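PDB 3DC4: kinesin-like protein Nod from Drosophila melanogaster, which binds and hydrolyses ATP in its kinesin motor domain, the part crystallised here with ADP, binds microtubules and is required for segregating non-exchange chromosomes in meiosis. Local coordinates for residues I26-A31 against F63-A68; N146-Q151 against S230-S235; F308-S313 against L323-F328. One frame throughout, in Å; residues are numbered along the deposited sequence.

Interactions 1 and 3 belong to the buried core of the motor domain, their centres about 8 Å apart, whereas interaction 2 is a surface contact about 34 Å and 37 Å from them, centre to centre. All three reach the same mixed sheet. Strands 23-30 and 305-312 are neighbours in it, and the Ala27 O to Ala310 N and Arg29 N to Ala310 O pairs, 2.7 Å each, join interaction 1 to interaction 3. Chemistry follows place: parallel strand pairing with an aspartate side chain bonded to backbone in interaction 1, apolar helix-on-sheet packing with one bridging water in interaction 3, and loop-to-loop packing on a serine, with a water joining aspartate to threonine, in interaction 2.

Interaction 1 of 3, residues I26-A31 against F63-A68; sequences IAVREA and FHFDHA
Four hydrogen bonds join Ile26 and Val28 to Asp66 and His67, and the carbonyl of Ile26 takes two of them. Asp66 N reaches Ile26 O over 2.9 Å, while His67 N gives a longer, weak bond of 3.4 Å to the same oxygen. Two residues on, Val28 N donates to His67 O at 3.0 Å. The fourth bond uses a side chain: Ile26 N points at Asp66 OD1, 2.9 Å away and fairly straight at 164°, meeting the anti lone pair of that oxygen. With Asp66 CG anti to its own carbonyl carbon (chi1 -64°), the carboxylate lies beside the backbone N of Ile26. The same OD1 also forms a salt bridge with Lys333 of helix 319-335, a positive partner that would probably favour the ionised carboxylate.

Ala27 pairs with His67 and Val28 with Ala68 as parallel bridges, and so strand 67-69 is added next to strand 23-30 in the central sheet of the kinesin motor domain. Strand 23-30 runs on into the nucleotide site, where Arg29 touches ADP.

Apolar contacts fall on two faces of the sheet. On the face of Ala27, its CB lies 3.6 Å from His67 CB, and the methyl stands at the edge of the imidazole, near its plane. On the face of Val28, the Phe65 ring is met obliquely by Ile26 CG2, which is 3.7 Å from Phe65 CD1; the closeness of Val28 CG2 to the same ring is doubtful. That branch of Ile26 is turned anti to the backbone N, which brings it to the ring. Leu56 of strand 55-58 and Lys333 also touch the Phe65 side chain.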
ATOM      1  N   ILE A  26      -4.674  10.153   1.560  1.00 17.68           N
ATOM      2  CA  ILE A  26      -3.350  10.215   2.157  1.00 18.57           C
ATOM      3  C   ILE A  26      -3.435  10.237   3.678  1.00 17.73           C
ATOM      4  O   ILE A  26      -4.158  11.044   4.274  1.00 15.52           O
ATOM      5  CB  ILE A  26      -2.581  11.460   1.670  1.00 21.65           C
ATOM      6  CG1 ILE A  26      -2.331  11.334   0.162  1.00 23.20           C
ATOM      7  CG2 ILE A  26      -1.246  11.586   2.420  1.00 20.86           C
ATOM      8  CD1 ILE A  26      -1.655  12.512  -0.474  1.00 30.71           C
ATOM      9  N   ALA A  27      -2.695   9.329   4.300  1.00 14.63           N
ATOM     10  CA  ALA A  27      -2.669   9.229   5.745  1.00 15.53           C
ATOM     11  C   ALA A  27      -1.225   9.261   6.226  1.00 15.74           C
ATOM     12  O   ALA A  27      -0.313   8.879   5.490  1.00 14.82           O
ATOM     13  CB  ALA A  27      -3.321   7.928   6.184  1.00 16.48           C
ATOM     14  N   VAL A  28      -1.027   9.725   7.455  1.00 13.41           N
ATOM     15  CA  VAL A  28       0.292   9.771   8.062  1.00 15.01           C
ATOM     16  C   VAL A  28       0.217   9.059   9.400  1.00 15.65           C
ATOM     17  O   VAL A  28      -0.739   9.230  10.165  1.00 16.07           O
ATOM     18  CB  VAL A  28       0.776  11.219   8.308  1.00 15.83           C
ATOM     19  CG1 VAL A  28       2.161  11.199   8.954  1.00 18.68           C
ATOM     20  CG2 VAL A  28       0.841  11.972   6.984  1.00 23.60           C
ATOM     21  N   ARG A  29       1.231   8.248   9.672  1.00 15.16           N
ATOM     22  CA  ARG A  29       1.304   7.529  10.934  1.00 14.82           C
ATOM     23  C   ARG A  29       2.643   7.803  11.593  1.00 15.85           C
ATOM     24  O   ARG A  29       3.696   7.538  11.014  1.00 15.14           O
ATOM     25  CB  ARG A  29       1.150   6.017  10.730  1.00 13.15           C
ATOM     26  CG  ARG A  29       1.038   5.255  12.063  1.00 13.95           C
ATOM     27  CD  ARG A  29       0.904   3.733  11.890  1.00 13.85           C
ATOM     28  NE  ARG A  29       0.422   3.110  13.130  1.00 14.74           N
ATOM     29  CZ  ARG A  29       0.205   1.810  13.294  1.00 16.54           C
ATOM     30  NH1 ARG A  29       0.436   0.976  12.290  1.00 16.14           N
ATOM     31  NH2 ARG A  29      -0.265   1.352  14.449  1.00 20.23           N
ATOM     32  N   GLU A  30       2.590   8.336  12.806  1.00 16.17           N
ATOM     33  CA  GLU A  30       3.787   8.644  13.568  1.00 17.89           C
ATOM     34  C   GLU A  30       4.301   7.356  14.202  1.00 17.33           C
ATOM     35  O   GLU A  30       3.538   6.635  14.840  1.00 16.67           O
ATOM     36  CB  GLU A  30       3.460   9.660  14.668  1.00 19.35           C
ATOM     37  CG  GLU A  30       4.603   9.922  15.642  1.00 20.84           C
ATOM     38  CD  GLU A  30       4.191  10.845  16.782  1.00 25.11           C
ATOM     39  OE1 GLU A  30       3.124  10.602  17.377  1.00 25.17           O
ATOM     40  OE2 GLU A  30       4.935  11.801  17.086  1.00 28.92           O
ATOM     41  N   ALA A  31       5.582   7.056  14.013  1.00 18.90           N
ATOM     42  CA  ALA A  31       6.163   5.847  14.595  1.00 19.49           C
ATOM     43  C   ALA A  31       6.345   6.072  16.103  1.00 22.13           C
ATOM     44  O   ALA A  31       6.345   7.216  16.574  1.00 19.68           O
ATOM     45  CB  ALA A  31       7.512   5.544  13.938  1.00 19.21           C
ATOM     46  N   PHE A  63       0.786  20.520   7.990  1.00 19.89           N
ATOM     47  CA  PHE A  63       0.403  19.539   6.983  1.00 19.28           C
ATOM     48  C   PHE A  63      -1.036  19.080   7.179  1.00 19.44           C
ATOM     49  O   PHE A  63      -1.471  18.827   8.310  1.00 19.40           O
ATOM     50  CB  PHE A  63       1.344  18.339   7.066  1.00 18.96           C
ATOM     51  CG  PHE A  63       2.750  18.660   6.676  1.00 18.90           C
ATOM     52  CD1 PHE A  63       3.114  18.729   5.336  1.00 19.38           C
ATOM     53  CD2 PHE A  63       3.707  18.920   7.644  1.00 18.02           C
ATOM     54  CE1 PHE A  63       4.414  19.058   4.968  1.00 20.37           C
ATOM     55  CE2 PHE A  63       5.009  19.250   7.287  1.00 18.52           C
ATOM     56  CZ  PHE A  63       5.363  19.317   5.945  1.00 17.54           C
ATOM     57  N   HIS A  64      -1.767  18.972   6.072  1.00 19.09           N
ATOM     58  CA  HIS A  64      -3.161  18.540   6.121  1.00 20.70           C
ATOM     59  C   HIS A  64      -3.426  17.387   5.179  1.00 18.89           C
ATOM     60  O   HIS A  64      -3.266  17.516   3.970  1.00 19.26           O
ATOM     61  CB  HIS A  64      -4.099  19.683   5.745  1.00 24.24           C
ATOM     62  CG  HIS A  64      -3.928  20.901   6.588  1.00 27.29           C
ATOM     63  ND1 HIS A  64      -3.056  21.916   6.261  1.00 32.04           N
ATOM     64  CD2 HIS A  64      -4.505  21.261   7.758  1.00 31.05           C
ATOM     65  CE1 HIS A  64      -3.102  22.849   7.195  1.00 30.12           C
ATOM     66  NE2 HIS A  64      -3.972  22.475   8.116  1.00 32.09           N
ATOM     67  N   PHE A  65      -3.854  16.265   5.732  1.00 17.29           N
ATOM     68  CA  PHE A  65      -4.157  15.104   4.913  1.00 19.82           C
ATOM     69  C   PHE A  65      -5.547  14.580   5.238  1.00 18.62           C
ATOM     70  O   PHE A  65      -6.383  15.316   5.752  1.00 19.73           O
ATOM     71  CB  PHE A  65      -3.112  14.033   5.156  1.00 22.51           C
ATOM     72  CG  PHE A  65      -1.716  14.515   4.927  1.00 26.80           C
ATOM     73  CD1 PHE A  65      -1.344  15.011   3.686  1.00 30.31           C
ATOM     74  CD2 PHE A  65      -0.786  14.512   5.956  1.00 29.71           C
ATOM     75  CE1 PHE A  65      -0.062  15.502   3.468  1.00 31.68           C
ATOM     76  CE2 PHE A  65       0.501  15.003   5.746  1.00 32.07           C
ATOM     77  CZ  PHE A  65       0.859  15.497   4.500  1.00 29.94           C
ATOM     78  N   ASP A  66      -5.799  13.314   4.934  1.00 17.58           N
ATOM     79  CA  ASP A  66      -7.106  12.732   5.212  1.00 17.64           C
ATOM     80  C   ASP A  66      -7.131  12.045   6.563  1.00 18.28           C
ATOM     81  O   ASP A  66      -8.196  11.851   7.147  1.00 19.82           O
ATOM     82  CB  ASP A  66      -7.475  11.720   4.137  1.00 18.92           C
ATOM     83  CG  ASP A  66      -7.623  12.362   2.777  1.00 21.62           C
ATOM     84  OD1 ASP A  66      -6.798  12.066   1.886  1.00 19.00           O
ATOM     85  OD2 ASP A  66      -8.551  13.178   2.603  1.00 24.73           O
ATOM     86  N   HIS A  67      -5.950  11.670   7.047  1.00 17.58           N
ATOM     87  CA  HIS A  67      -5.809  10.984   8.326  1.00 20.16           C
ATOM     88  C   HIS A  67      -4.453  11.307   8.928  1.00 19.46           C
ATOM     89  O   HIS A  67      -3.449  11.294   8.228  1.00 20.14           O
ATOM     90  CB  HIS A  67      -5.886   9.463   8.135  1.00 22.42           C
ATOM     91  CG  HIS A  67      -7.175   8.982   7.544  1.00 23.90           C
ATOM     92  ND1 HIS A  67      -8.351   8.941   8.263  1.00 24.10           N
ATOM     93  CD2 HIS A  67      -7.477   8.531   6.303  1.00 24.99           C
ATOM     94  CE1 HIS A  67      -9.321   8.486   7.490  1.00 26.11           C
ATOM     95  NE2 HIS A  67      -8.817   8.229   6.296  1.00 24.42           N
ATOM     96  N   ALA A  68      -4.424  11.611  10.220  1.00 20.56           N
ATOM     97  CA  ALA A  68      -3.167  11.884  10.911  1.00 20.30           C
ATOM     98  C   ALA A  68      -3.227  11.040  12.184  1.00 23.16           C
ATOM     99  O   ALA A  68      -3.943  11.377  13.134  1.00 24.47           O
ATOM    100  CB  ALA A  68      -3.032  13.374  11.245  1.00 21.05           C
TER

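Interaction 2 of 3, residues N146-Q151 against S230-S235; sequences NKDAIQ and SKTHHS
Asp148 brings its carboxylate up against the CB of Ser230, OD1 lying 3.3 Å from that carbon, a polar oxygen set against a methylene. Asp148 CG stands between its own backbone N and carbonyl carbon (chi1 56°), a setting that turns the group onto the serine. OD2 takes a different route across: a water that donates to it at 2.5 Å and lies 2.6 Å from Thr232 OG1 bridges the two side chains, whose own oxygens, Asp148 OD2 and Thr232 OG1, are 4.5 Å apart.

Ala149 adds backbone, its O resting 3.6 Å from Ser230 CA. Ile150 then reaches over with its far end: CD1 packs at 3.6 Å on the same Ser230 CB.

The serine hydroxyl itself is turned back into its own loop. Ser230 OG accepts from His233 N at 2.7 Å and from Thr232 N at 3.2 Å, which makes an ST turn extended to an ST motif. These bonds fix the serine's rotation and round off the tight turn between antiparallel strands 220-229 and 234-241, a beta-hairpin further closed by the bond from Ser230 N to His233 O.

Residues 146-151 come from the loop after helix 127-141 and run into strand 151-160, which pairs antiparallel with strand 220-229; Gln151 bonds to Lys229 through the backbone, and Ile150 also rests on Val228. The contact therefore sits at the end of these strands, on the protein surface, where the entry to one strand meets the hairpin turn beside it.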
ATOM      1  N   ASN A 146     -25.298 -15.188  -3.935  1.00 83.88           N
ATOM      2  CA  ASN A 146     -24.185 -15.188  -4.859  1.00 82.46           C
ATOM      3  C   ASN A 146     -24.597 -15.331  -6.313  1.00 80.68           C
ATOM      4  O   ASN A 146     -25.378 -16.222  -6.669  1.00 81.00           O
ATOM      5  CB  ASN A 146     -23.260 -16.348  -4.501  1.00 83.60           C
ATOM      6  CG  ASN A 146     -23.997 -17.677  -4.490  1.00 84.36           C
ATOM      7  OD1 ASN A 146     -25.057 -17.822  -3.882  1.00 84.99           O
ATOM      8  ND2 ASN A 146     -23.455 -18.647  -5.214  1.00 84.95           N
ATOM      9  N   LYS A 147     -24.014 -14.495  -7.163  1.00 77.95           N
ATOM     10  CA  LYS A 147     -24.320 -14.548  -8.580  1.00 74.95           C
ATOM     11  C   LYS A 147     -23.415 -15.617  -9.169  1.00 71.77           C
ATOM     12  O   LYS A 147     -23.855 -16.561  -9.817  1.00 72.09           O
ATOM     13  CB  LYS A 147     -24.025 -13.204  -9.240  1.00 76.65           C
ATOM     14  CG  LYS A 147     -24.659 -13.044 -10.604  1.00 78.02           C
ATOM     15  CD  LYS A 147     -25.761 -11.984 -10.557  1.00 79.08           C
ATOM     16  CE  LYS A 147     -27.000 -12.406 -11.338  1.00 79.56           C
ATOM     17  NZ  LYS A 147     -26.656 -12.929 -12.698  1.00 80.44           N
ATOM     18  N   ASP A 148     -22.127 -15.440  -8.919  1.00 66.91           N
ATOM     19  CA  ASP A 148     -21.085 -16.361  -9.344  1.00 62.24           C
ATOM     20  C   ASP A 148     -20.269 -16.714  -8.100  1.00 58.00           C
ATOM     21  O   ASP A 148     -20.529 -16.175  -7.027  1.00 58.91           O
ATOM     22  CB  ASP A 148     -20.178 -15.695 -10.376  1.00 63.26           C
ATOM     23  CG  ASP A 148     -19.576 -14.408  -9.856  1.00 64.95           C
ATOM     24  OD1 ASP A 148     -18.848 -14.445  -8.826  1.00 66.10           O
ATOM     25  OD2 ASP A 148     -19.860 -13.365 -10.494  1.00 66.22           O
ATOM     26  N   ALA A 149     -19.278 -17.591  -8.241  1.00 51.80           N
ATOM     27  CA  ALA A 149     -18.446 -17.970  -7.107  1.00 45.47           C
ATOM     28  C   ALA A 149     -17.211 -17.085  -7.108  1.00 42.23           C
ATOM     29  O   ALA A 149     -16.762 -16.640  -8.166  1.00 39.14           O
ATOM     30  CB  ALA A 149     -18.031 -19.443  -7.205  1.00 44.62           C
ATOM     31  N   ILE A 150     -16.663 -16.832  -5.924  1.00 38.64           N
ATOM     32  CA  ILE A 150     -15.479 -15.995  -5.796  1.00 35.35           C
ATOM     33  C   ILE A 150     -14.320 -16.816  -5.260  1.00 32.89           C
ATOM     34  O   ILE A 150     -14.506 -17.671  -4.401  1.00 31.75           O
ATOM     35  CB  ILE A 150     -15.728 -14.824  -4.819  1.00 37.36           C
ATOM     36  CG1 ILE A 150     -16.947 -14.013  -5.261  1.00 38.77           C
ATOM     37  CG2 ILE A 150     -14.490 -13.950  -4.741  1.00 37.12           C
ATOM     38  CD1 ILE A 150     -16.818 -13.397  -6.637  1.00 39.43           C
ATOM     39  N   GLN A 151     -13.128 -16.569  -5.785  1.00 29.66           N
ATOM     40  CA  GLN A 151     -11.941 -17.262  -5.307  1.00 28.88           C
ATOM     41  C   GLN A 151     -10.902 -16.213  -4.965  1.00 25.62           C
ATOM     42  O   GLN A 151     -10.790 -15.201  -5.654  1.00 24.51           O
ATOM     43  CB  GLN A 151     -11.401 -18.222  -6.364  1.00 31.45           C
ATOM     44  CG  GLN A 151     -12.360 -19.363  -6.673  1.00 38.43           C
ATOM     45  CD  GLN A 151     -11.717 -20.434  -7.517  1.00 41.75           C
ATOM     46  OE1 GLN A 151     -11.380 -20.208  -8.682  1.00 46.17           O
ATOM     47  NE2 GLN A 151     -11.527 -21.607  -6.932  1.00 43.08           N
ATOM     48  N   SER A 230     -13.527 -13.907 -10.090  1.00 22.39           N
ATOM     49  CA  SER A 230     -14.795 -14.551 -10.416  1.00 25.51           C
ATOM     50  C   SER A 230     -14.699 -14.817 -11.908  1.00 25.84           C
ATOM     51  O   SER A 230     -13.761 -14.361 -12.563  1.00 24.38           O
ATOM     52  CB  SER A 230     -15.988 -13.633 -10.147  1.00 24.76           C
ATOM     53  OG  SER A 230     -16.191 -12.735 -11.225  1.00 31.05           O
ATOM     54  N   LYS A 231     -15.680 -15.531 -12.445  1.00 26.87           N
ATOM     55  CA  LYS A 231     -15.697 -15.865 -13.860  1.00 27.18           C
ATOM     56  C   LYS A 231     -15.642 -14.626 -14.749  1.00 26.16           C
ATOM     57  O   LYS A 231     -15.078 -14.666 -15.838  1.00 24.90           O
ATOM     58  CB  LYS A 231     -16.961 -16.668 -14.185  1.00 30.28           C
ATOM     59  CG  LYS A 231     -16.990 -17.243 -15.584  1.00 34.31           C
ATOM     60  CD  LYS A 231     -18.198 -18.155 -15.788  1.00 35.96           C
ATOM     61  CE  LYS A 231     -19.502 -17.402 -15.592  1.00 36.39           C
ATOM     62  NZ  LYS A 231     -20.674 -18.271 -15.853  1.00 40.66           N
ATOM     63  N   THR A 232     -16.209 -13.521 -14.279  1.00 26.58           N
ATOM     64  CA  THR A 232     -16.237 -12.303 -15.079  1.00 29.60           C
ATOM     65  C   THR A 232     -15.522 -11.105 -14.467  1.00 30.05           C
ATOM     66  O   THR A 232     -15.375 -10.075 -15.123  1.00 30.98           O
ATOM     67  CB  THR A 232     -17.679 -11.874 -15.350  1.00 30.92           C
ATOM     68  OG1 THR A 232     -18.240 -11.355 -14.141  1.00 34.14           O
ATOM     69  CG2 THR A 232     -18.516 -13.064 -15.811  1.00 31.78           C
ATOM     70  N   HIS A 233     -15.084 -11.229 -13.219  1.00 30.35           N
ATOM     71  CA  HIS A 233     -14.414 -10.124 -12.534  1.00 31.55           C
ATOM     72  C   HIS A 233     -13.106 -10.488 -11.855  1.00 29.17           C
ATOM     73  O   HIS A 233     -12.902 -11.620 -11.411  1.00 26.98           O
ATOM     74  CB  HIS A 233     -15.338  -9.505 -11.478  1.00 36.76           C
ATOM     75  CG  HIS A 233     -16.359  -8.565 -12.035  1.00 43.42           C
ATOM     76  ND1 HIS A 233     -16.020  -7.451 -12.771  1.00 45.99           N
ATOM     77  CD2 HIS A 233     -17.710  -8.551 -11.930  1.00 46.06           C
ATOM     78  CE1 HIS A 233     -17.118  -6.789 -13.094  1.00 48.00           C
ATOM     79  NE2 HIS A 233     -18.156  -7.434 -12.596  1.00 48.04           N
ATOM     80  N   HIS A 234     -12.231  -9.495 -11.763  1.00 26.83           N
ATOM     81  CA  HIS A 234     -10.929  -9.640 -11.126  1.00 25.12           C
ATOM     82  C   HIS A 234     -10.580  -8.302 -10.490  1.00 23.81           C
ATOM     83  O   HIS A 234     -10.340  -7.311 -11.191  1.00 23.36           O
ATOM     84  CB  HIS A 234      -9.865 -10.019 -12.160  1.00 21.96           C
ATOM     85  CG  HIS A 234      -8.477 -10.116 -11.604  1.00 20.20           C
ATOM     86  ND1 HIS A 234      -7.374 -10.314 -12.405  1.00 21.81           N
ATOM     87  CD2 HIS A 234      -8.011 -10.050 -10.333  1.00 19.57           C
ATOM     88  CE1 HIS A 234      -6.288 -10.366 -11.654  1.00 21.44           C
ATOM     89  NE2 HIS A 234      -6.647 -10.209 -10.392  1.00 20.44           N
ATOM     90  N   SER A 235     -10.579  -8.267  -9.163  1.00 22.19           N
ATOM     91  CA  SER A 235     -10.237  -7.046  -8.452  1.00 23.34           C
ATOM     92  C   SER A 235      -9.021  -7.349  -7.599  1.00 22.15           C
ATOM     93  O   SER A 235      -8.816  -8.482  -7.159  1.00 20.74           O
ATOM     94  CB  SER A 235     -11.407  -6.560  -7.592  1.00 22.27           C
ATOM     95  OG  SER A 235     -11.903  -7.584  -6.747  1.00 27.13           O
TER
HETATM   96  O   HOH W   1     -20.281 -12.043 -12.631  1.00 54.36           O

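Interaction 3 of 3, residues F308-S313 against L323-F328; sequences FLACIS and LSTLRF
Cys311 O and Thr325 OG1 share one water, 2.7 Å from each, and it is the polar link between strand and helix here; the water donates to the carbonyl. Thr325 OG1 has a further partner within its own helix, the carbonyl of Glu321, and Cys311 O takes a weak bond from Thr106 OG1 of the ADP pocket.

While OG1 is turned to these polar partners, the other branch of Thr325 serves the core. CG2 lies anti to the backbone N, which directs it at the strand, and its methyl sits 3.7 Å from Ala310 CB and 3.9 Å from Ile312 CG2. Ile312 CG2 also meets Leu326 CD2 at 4.1 Å, the two side chains crossing at about a right angle.

Strand and helix run nearly antiparallel, at 162°, with axes 8.5 Å apart, Ala310 being the residue nearest Thr325. These are the last strand and last helix of the modelled motor domain: strand 305-312 lies in the central sheet between strands 23-30 and 96-101, and helix 319-335 packs on one of its faces. Ala310, Ile312 and Phe308 point to the helix, whereas Cys311 turns the other way, its side chain next to Thr106 and about 6 Å from bound ADP.

Further along the helix, Phe328 turns its edge to the face of Phe308 in an offset edge-to-face pair, centroids 5.8 Å apart and planes at 70°. Its CE2 comes within 3.7 Å of Phe308 CE1. Phe328 reaches there with CG anti to the backbone N (chi1 175°), and Tyr101 meets its ring edge-to-face, while Leu268, Leu269 and Asn272 of helix 267-279 also touch it.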
ATOM      1  N   PHE A 308      -2.354   6.350   0.348  1.00 13.11           N
ATOM      2  CA  PHE A 308      -0.967   6.504   0.784  1.00 14.42           C
ATOM      3  C   PHE A 308      -0.875   6.489   2.295  1.00 14.60           C
ATOM      4  O   PHE A 308      -1.706   7.095   2.971  1.00 15.19           O
ATOM      5  CB  PHE A 308      -0.401   7.852   0.330  1.00 16.38           C
ATOM      6  CG  PHE A 308      -0.105   7.940  -1.131  1.00 16.77           C
ATOM      7  CD1 PHE A 308       1.128   7.521  -1.624  1.00 19.65           C
ATOM      8  CD2 PHE A 308      -1.033   8.487  -2.008  1.00 19.79           C
ATOM      9  CE1 PHE A 308       1.437   7.659  -2.973  1.00 19.59           C
ATOM     10  CE2 PHE A 308      -0.737   8.631  -3.360  1.00 17.26           C
ATOM     11  CZ  PHE A 308       0.505   8.213  -3.843  1.00 17.42           C
ATOM     12  N   LEU A 309       0.132   5.811   2.825  1.00 13.66           N
ATOM     13  CA  LEU A 309       0.351   5.795   4.264  1.00 13.90           C
ATOM     14  C   LEU A 309       1.782   6.246   4.472  1.00 13.79           C
ATOM     15  O   LEU A 309       2.728   5.485   4.226  1.00 15.04           O
ATOM     16  CB  LEU A 309       0.159   4.400   4.869  1.00 14.35           C
ATOM     17  CG  LEU A 309       0.428   4.304   6.382  1.00 15.62           C
ATOM     18  CD1 LEU A 309      -0.512   5.239   7.147  1.00 16.81           C
ATOM     19  CD2 LEU A 309       0.203   2.863   6.853  1.00 18.94           C
ATOM     20  N   ALA A 310       1.937   7.500   4.883  1.00 12.96           N
ATOM     21  CA  ALA A 310       3.255   8.077   5.148  1.00 13.56           C
ATOM     22  C   ALA A 310       3.620   7.734   6.573  1.00 13.12           C
ATOM     23  O   ALA A 310       2.905   8.088   7.501  1.00 14.77           O
ATOM     24  CB  ALA A 310       3.208   9.595   4.999  1.00 14.00           C
ATOM     25  N   CYS A 311       4.721   7.028   6.746  1.00 12.53           N
ATOM     26  CA  CYS A 311       5.169   6.672   8.077  1.00 13.37           C
ATOM     27  C   CYS A 311       6.327   7.606   8.385  1.00 14.62           C
ATOM     28  O   CYS A 311       7.238   7.742   7.568  1.00 13.76           O
ATOM     29  CB  CYS A 311       5.643   5.217   8.104  1.00 14.88           C
ATOM     30  SG  CYS A 311       4.268   3.987   7.844  1.00 17.87           S
ATOM     31  N   ILE A 312       6.292   8.235   9.557  1.00 14.26           N
ATOM     32  CA  ILE A 312       7.328   9.187   9.954  1.00 13.61           C
ATOM     33  C   ILE A 312       7.877   8.974  11.351  1.00 14.61           C
ATOM     34  O   ILE A 312       7.179   8.523  12.257  1.00 15.65           O
ATOM     35  CB  ILE A 312       6.798  10.629   9.898  1.00 12.36           C
ATOM     36  CG1 ILE A 312       5.604  10.783  10.848  1.00 12.68           C
ATOM     37  CG2 ILE A 312       6.397  10.979   8.467  1.00 11.59           C
ATOM     38  CD1 ILE A 312       5.037  12.196  10.923  1.00 15.01           C
ATOM     39  N   SER A 313       9.145   9.324  11.502  1.00 15.99           N
ATOM     40  CA  SER A 313       9.834   9.220  12.770  1.00 18.00           C
ATOM     41  C   SER A 313       9.524  10.460  13.608  1.00 16.17           C
ATOM     42  O   SER A 313       9.382  11.560  13.077  1.00 17.71           O
ATOM     43  CB  SER A 313      11.339   9.142  12.525  1.00 18.34           C
ATOM     44  OG  SER A 313      12.037   9.160  13.749  1.00 18.66           O
ATOM     45  N   LEU A 323      10.353  15.495   6.958  1.00 16.53           N
ATOM     46  CA  LEU A 323       9.859  16.596   6.125  1.00 15.73           C
ATOM     47  C   LEU A 323       9.697  16.167   4.671  1.00 15.07           C
ATOM     48  O   LEU A 323       8.732  16.546   4.003  1.00 16.96           O
ATOM     49  CB  LEU A 323      10.816  17.793   6.201  1.00 15.97           C
ATOM     50  CG  LEU A 323      10.737  18.545   7.536  1.00 13.97           C
ATOM     51  CD1 LEU A 323      11.798  19.639   7.607  1.00 15.61           C
ATOM     52  CD2 LEU A 323       9.345  19.151   7.679  1.00 17.93           C
ATOM     53  N   SER A 324      10.651  15.394   4.170  1.00 14.76           N
ATOM     54  CA  SER A 324      10.602  14.932   2.783  1.00 15.42           C
ATOM     55  C   SER A 324       9.366  14.076   2.549  1.00 15.04           C
ATOM     56  O   SER A 324       8.656  14.222   1.550  1.00 13.51           O
ATOM     57  CB  SER A 324      11.870  14.136   2.453  1.00 16.54           C
ATOM     58  OG  SER A 324      13.020  14.970   2.503  1.00 18.78           O
ATOM     59  N   THR A 325       9.108  13.196   3.505  1.00 14.58           N
ATOM     60  CA  THR A 325       7.968  12.299   3.435  1.00 13.80           C
ATOM     61  C   THR A 325       6.646  13.069   3.487  1.00 15.07           C
ATOM     62  O   THR A 325       5.727  12.796   2.713  1.00 15.18           O
ATOM     63  CB  THR A 325       8.043  11.288   4.597  1.00 15.12           C
ATOM     64  OG1 THR A 325       9.163  10.414   4.408  1.00 16.32           O
ATOM     65  CG2 THR A 325       6.789  10.455   4.665  1.00 13.62           C
ATOM     66  N   LEU A 326       6.567  14.053   4.377  1.00 12.43           N
ATOM     67  CA  LEU A 326       5.348  14.843   4.496  1.00 14.83           C
ATOM     68  C   LEU A 326       5.142  15.748   3.276  1.00 16.15           C
ATOM     69  O   LEU A 326       4.009  15.913   2.815  1.00 17.69           O
ATOM     70  CB  LEU A 326       5.368  15.656   5.804  1.00 12.65           C
ATOM     71  CG  LEU A 326       5.372  14.766   7.053  1.00 15.87           C
ATOM     72  CD1 LEU A 326       5.701  15.570   8.295  1.00 14.32           C
ATOM     73  CD2 LEU A 326       4.013  14.087   7.194  1.00 16.24           C
ATOM     74  N   ARG A 327       6.222  16.320   2.744  1.00 16.10           N
ATOM     75  CA  ARG A 327       6.093  17.182   1.571  1.00 17.05           C
ATOM     76  C   ARG A 327       5.556  16.358   0.396  1.00 18.11           C
ATOM     77  O   ARG A 327       4.729  16.835  -0.380  1.00 18.28           O
ATOM     78  CB  ARG A 327       7.443  17.839   1.226  1.00 18.60           C
ATOM     79  CG  ARG A 327       7.810  18.981   2.182  1.00 20.33           C
ATOM     80  CD  ARG A 327       9.212  19.510   1.930  1.00 22.14           C
ATOM     81  NE  ARG A 327       9.373  19.992   0.565  1.00 25.09           N
ATOM     82  CZ  ARG A 327       9.021  21.202   0.144  1.00 28.02           C
ATOM     83  NH1 ARG A 327       8.487  22.077   0.984  1.00 29.61           N
ATOM     84  NH2 ARG A 327       9.193  21.528  -1.128  1.00 30.83           N
ATOM     85  N   PHE A 328       6.003  15.113   0.277  1.00 17.07           N
ATOM     86  CA  PHE A 328       5.500  14.282  -0.807  1.00 16.84           C
ATOM     87  C   PHE A 328       3.996  14.064  -0.632  1.00 18.19           C
ATOM     88  O   PHE A 328       3.246  14.057  -1.614  1.00 17.58           O
ATOM     89  CB  PHE A 328       6.213  12.927  -0.854  1.00 19.49           C
ATOM     90  CG  PHE A 328       5.637  11.994  -1.878  1.00 20.61           C
ATOM     91  CD1 PHE A 328       5.989  12.098  -3.224  1.00 19.59           C
ATOM     92  CD2 PHE A 328       4.665  11.072  -1.508  1.00 20.16           C
ATOM     93  CE1 PHE A 328       5.367  11.302  -4.178  1.00 19.91           C
ATOM     94  CE2 PHE A 328       4.041  10.279  -2.447  1.00 19.98           C
ATOM     95  CZ  PHE A 328       4.391  10.392  -3.791  1.00 18.95           C
TER
HETATM   96  O   HOH W   2       9.431   9.064   6.786  1.00 12.54           O